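PDB 1K1A: B-cell lymphoma 3 protein from Homo sapiens, which regulates transcription of NF-kappa-B target genes, inhibiting nuclear translocation of the p50 subunit in the cytoplasm and acting as a transcriptional activator in the nucleus. Local coordinates for residues Val122-Asn125 against Thr131-Leu134; Ile155-Asn160 against Ser164-Leu169. All coordinates share one frame; numbering follows the deposited sequence.

Contact 1 and contact 2 are the same helix pairing seen in two successive units of the ankyrin repeat domain, ANK 4 and ANK 5. Contact 1 joins helices 119-126 and 129-137; contact 2, which opens only after contact 1 has closed, joins helices 153-159 and 163-171. Their centres lie about 11 Å apart, and the two touch directly. Val132 CG2 packs 3.9 Å from Met165 SD, and Asn125 OD1 probably accepts a hydrogen bond from Asn160 ND2 at 3.2 Å. Each pair thus packs the two helices of one repeat together while offering a flank to the next, the means by which an ankyrin domain grows as an elongated stack.

Contact 1: Val122-Asn125 against Thr131-Leu134; sequences VAVN and TVQL
Val132 lays its CG2 methyl over the backbone between Ala123 and Val124, where helix 129-137 packs against helix 119-126. Val132 CG2 is 3.7 Å from Ala123 CB and 3.8 Å from Val124 N, so it rests on the peptide link as well as on side chains. Its reach follows from the first torsion: CG1 stands anti to the backbone N (chi1 172°), which leaves CG2 anti to the carbonyl carbon and directed at the partner helix. Val124 has nearly the same torsion, and its CG2 meets Val132 CG2 at 4.0 Å, the two side chains crossing at a slant. Ala123 points its methyl toward the other helix and is shared by two neighbours, for Thr131 OG1 approaches the same CB to 3.5 Å. That hydroxyl sits between the backbone N and the carbonyl carbon of its own residue (chi1 55°) and is hydrogen-bonded to Cys128 O, just ahead of helix 129-137, so a polar group can face an alanine methyl in a buried place. The closest pair of CA atoms, Ala123 and Val132, is separated by 5.6 Å, a close spacing, consistent with the small alanine side chain there. Neighbouring units flank the pair: Cys87 of helix 82-88 touches Ala123, whereas Pro153 and Ala157 of helix 153-159 touch Val124. The chemistry is that of the ankyrin helix-turn-helix, with methyl groups joining the helices by shape and van der Waals contact, and the one hydroxyl involved paired locally instead of bridging them.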
# COMPACT_ATOMS: atom_id res chain seq x y z
N VAL A 122 0.59 -2.66 -1.25
CA VAL A 122 -0.81 -3.01 -1.48
C VAL A 122 -1.45 -2.11 -2.54
O VAL A 122 -2.09 -2.60 -3.47
CB VAL A 122 -1.63 -2.92 -0.18
CG1 VAL A 122 -3.11 -3.15 -0.47
CG2 VAL A 122 -1.13 -3.95 0.84
N ALA A 123 -1.25 -0.80 -2.41
CA ALA A 123 -1.83 0.14 -3.36
C ALA A 123 -1.34 -0.11 -4.80
O ALA A 123 -2.13 -0.09 -5.75
CB ALA A 123 -1.55 1.58 -2.94
N VAL A 124 -0.04 -0.31 -4.94
CA VAL A 124 0.55 -0.54 -6.26
C VAL A 124 -0.03 -1.81 -6.88
O VAL A 124 -0.36 -1.84 -8.07
CB VAL A 124 2.09 -0.63 -6.18
CG1 VAL A 124 2.70 -1.14 -7.51
CG2 VAL A 124 2.67 0.74 -5.82
N ASN A 125 -0.20 -2.84 -6.05
CA ASN A 125 -0.79 -4.10 -6.48
C ASN A 125 -2.24 -3.97 -6.98
O ASN A 125 -2.64 -4.67 -7.89
CB ASN A 125 -0.66 -5.16 -5.39
CG ASN A 125 0.76 -5.68 -5.26
OD1 ASN A 125 1.58 -5.49 -6.16
ND2 ASN A 125 1.06 -6.32 -4.13
N THR A 131 -4.68 6.19 -4.73
CA THR A 131 -4.14 5.83 -3.42
C THR A 131 -2.61 5.87 -3.44
O THR A 131 -1.99 6.33 -2.48
CB THR A 131 -4.65 4.46 -2.96
OG1 THR A 131 -4.36 3.48 -3.96
CG2 THR A 131 -6.17 4.45 -2.88
N VAL A 132 -2.00 5.41 -4.53
CA VAL A 132 -0.55 5.47 -4.64
C VAL A 132 -0.09 6.92 -4.52
O VAL A 132 0.78 7.23 -3.71
CB VAL A 132 -0.03 4.82 -5.96
CG1 VAL A 132 1.46 5.07 -6.14
CG2 VAL A 132 -0.32 3.33 -5.96
N GLN A 133 -0.70 7.80 -5.30
CA GLN A 133 -0.32 9.21 -5.28
C GLN A 133 -0.42 9.82 -3.90
O GLN A 133 0.51 10.47 -3.43
CB GLN A 133 -1.15 10.03 -6.27
CG GLN A 133 -0.62 11.45 -6.44
CD GLN A 133 -1.35 12.25 -7.50
OE1 GLN A 133 -1.46 11.82 -8.65
NE2 GLN A 133 -1.84 13.43 -7.12
N LEU A 134 -1.54 9.60 -3.23
CA LEU A 134 -1.74 10.20 -1.92
C LEU A 134 -0.73 9.67 -0.90
O LEU A 134 -0.16 10.45 -0.14
CB LEU A 134 -3.17 9.96 -1.44
CG LEU A 134 -3.55 10.52 -0.07
CD1 LEU A 134 -3.32 12.03 -0.04
CD2 LEU A 134 -5.00 10.15 0.24

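Contact 2: Ile155-Asn160 against Ser164-Leu169; sequences IHAVEN and SMVQLL
The flat peptide group between Ala157 and Val158 carries the CG2 methyl of Val166 over one face, with Val166 CG2 4.0 Å from Val158 N. No side-chain ring or amide joins in: the His156 ring is turned to other neighbours, meeting the His121 ring with planes at about 75° and hydrogen-bonding Asp146 OD1 through NE2. Between the helices, the Ala157 methyl is set against three residues of helix 163-171. Met165 CB lies 3.8 Å from Ala157 CB, Val166 CG2 3.9 Å from it, and Leu169 CD1 4.0 Å from it, one turn further on. Met165 contributes only the root of its chain, which bends at chi2 (-59°) and carries the sulfur away toward the preceding repeat. Beside the alanine, Val158 CG2 abuts Val166 CG2 at 3.7 Å, while Ala186, Ser189 and Leu198 of the following repeat touch Val158. The short helical segments run nearly antiparallel, at 156°, with axes 8.6 Å apart, as expected for the two helices of an ankyrin unit. With an alanine at the closest approach and aliphatic groups around it, cohesion here rests on dispersion and the burial of apolar surface, without charge or polar bonding between the helices.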
# COMPACT_ATOMS: atom_id res chain seq x y z
N ILE A 155 9.59 -2.77 -8.61
CA ILE A 155 9.77 -4.12 -9.14
C ILE A 155 8.43 -4.85 -9.16
O ILE A 155 8.10 -5.54 -10.14
CB ILE A 155 10.86 -4.87 -8.35
CG1 ILE A 155 12.23 -4.24 -8.64
CG2 ILE A 155 10.86 -6.36 -8.70
CD1 ILE A 155 13.34 -4.63 -7.67
N HIS A 156 7.63 -4.67 -8.12
CA HIS A 156 6.30 -5.25 -8.08
C HIS A 156 5.51 -4.78 -9.30
O HIS A 156 4.87 -5.59 -9.99
CB HIS A 156 5.55 -4.85 -6.79
CG HIS A 156 5.97 -5.64 -5.58
ND1 HIS A 156 5.65 -6.96 -5.40
CD2 HIS A 156 6.67 -5.27 -4.48
CE1 HIS A 156 6.14 -7.39 -4.25
NE2 HIS A 156 6.75 -6.37 -3.67
N ALA A 157 5.56 -3.48 -9.58
CA ALA A 157 4.83 -2.90 -10.71
C ALA A 157 5.29 -3.48 -12.05
O ALA A 157 4.47 -3.75 -12.94
CB ALA A 157 4.99 -1.38 -10.72
N VAL A 158 6.60 -3.67 -12.19
CA VAL A 158 7.15 -4.24 -13.42
C VAL A 158 6.70 -5.68 -13.62
O VAL A 158 6.32 -6.08 -14.72
CB VAL A 158 8.68 -4.14 -13.47
CG1 VAL A 158 9.24 -5.00 -14.59
CG2 VAL A 158 9.12 -2.70 -13.64
N GLU A 159 6.73 -6.47 -12.54
CA GLU A 159 6.28 -7.86 -12.61
C GLU A 159 4.78 -8.00 -12.93
O GLU A 159 4.36 -8.95 -13.60
CB GLU A 159 6.64 -8.61 -11.33
CG GLU A 159 8.14 -8.69 -11.11
CD GLU A 159 8.52 -9.57 -9.94
OE1 GLU A 159 7.73 -9.67 -8.97
OE2 GLU A 159 9.62 -10.16 -9.99
N ASN A 160 3.99 -7.03 -12.47
CA ASN A 160 2.55 -7.01 -12.74
C ASN A 160 2.25 -6.46 -14.14
O ASN A 160 1.08 -6.32 -14.52
CB ASN A 160 1.80 -6.14 -11.72
CG ASN A 160 1.95 -6.64 -10.29
OD1 ASN A 160 2.29 -7.80 -10.05
ND2 ASN A 160 1.68 -5.76 -9.32
N SER A 164 1.31 2.00 -16.27
CA SER A 164 0.84 3.15 -15.51
C SER A 164 1.58 3.27 -14.17
O SER A 164 2.11 4.34 -13.84
CB SER A 164 -0.68 3.06 -15.28
OG SER A 164 -1.37 3.21 -16.51
N MET A 165 1.63 2.19 -13.40
CA MET A 165 2.30 2.22 -12.09
C MET A 165 3.80 2.49 -12.23
O MET A 165 4.39 3.20 -11.41
CB MET A 165 2.07 0.93 -11.30
CG MET A 165 0.68 0.77 -10.72
SD MET A 165 0.21 2.12 -9.58
CE MET A 165 -0.82 3.06 -10.60
N VAL A 166 4.41 1.89 -13.24
CA VAL A 166 5.82 2.11 -13.51
C VAL A 166 6.07 3.58 -13.80
O VAL A 166 6.97 4.18 -13.22
CB VAL A 166 6.34 1.22 -14.68
CG1 VAL A 166 7.71 1.69 -15.15
CG2 VAL A 166 6.39 -0.27 -14.23
N GLN A 167 5.25 4.17 -14.66
CA GLN A 167 5.39 5.59 -14.96
C GLN A 167 5.15 6.48 -13.74
O GLN A 167 5.88 7.43 -13.49
CB GLN A 167 4.49 5.98 -16.14
CG GLN A 167 4.98 5.42 -17.49
CD GLN A 167 4.11 5.81 -18.68
OE1 GLN A 167 2.97 6.26 -18.51
NE2 GLN A 167 4.64 5.61 -19.89
N LEU A 168 4.14 6.13 -12.95
CA LEU A 168 3.78 6.91 -11.76
C LEU A 168 4.90 6.88 -10.71
O LEU A 168 5.25 7.91 -10.14
CB LEU A 168 2.46 6.40 -11.17
CG LEU A 168 1.88 7.21 -10.00
CD1 LEU A 168 1.78 8.71 -10.36
CD2 LEU A 168 0.51 6.66 -9.58
N LEU A 169 5.47 5.70 -10.47
CA LEU A 169 6.53 5.58 -9.47
C LEU A 169 7.83 6.28 -9.88
O LEU A 169 8.48 6.93 -9.05
CB LEU A 169 6.79 4.11 -9.13
CG LEU A 169 5.68 3.39 -8.35
CD1 LEU A 169 5.81 1.88 -8.48
CD2 LEU A 169 5.69 3.80 -6.88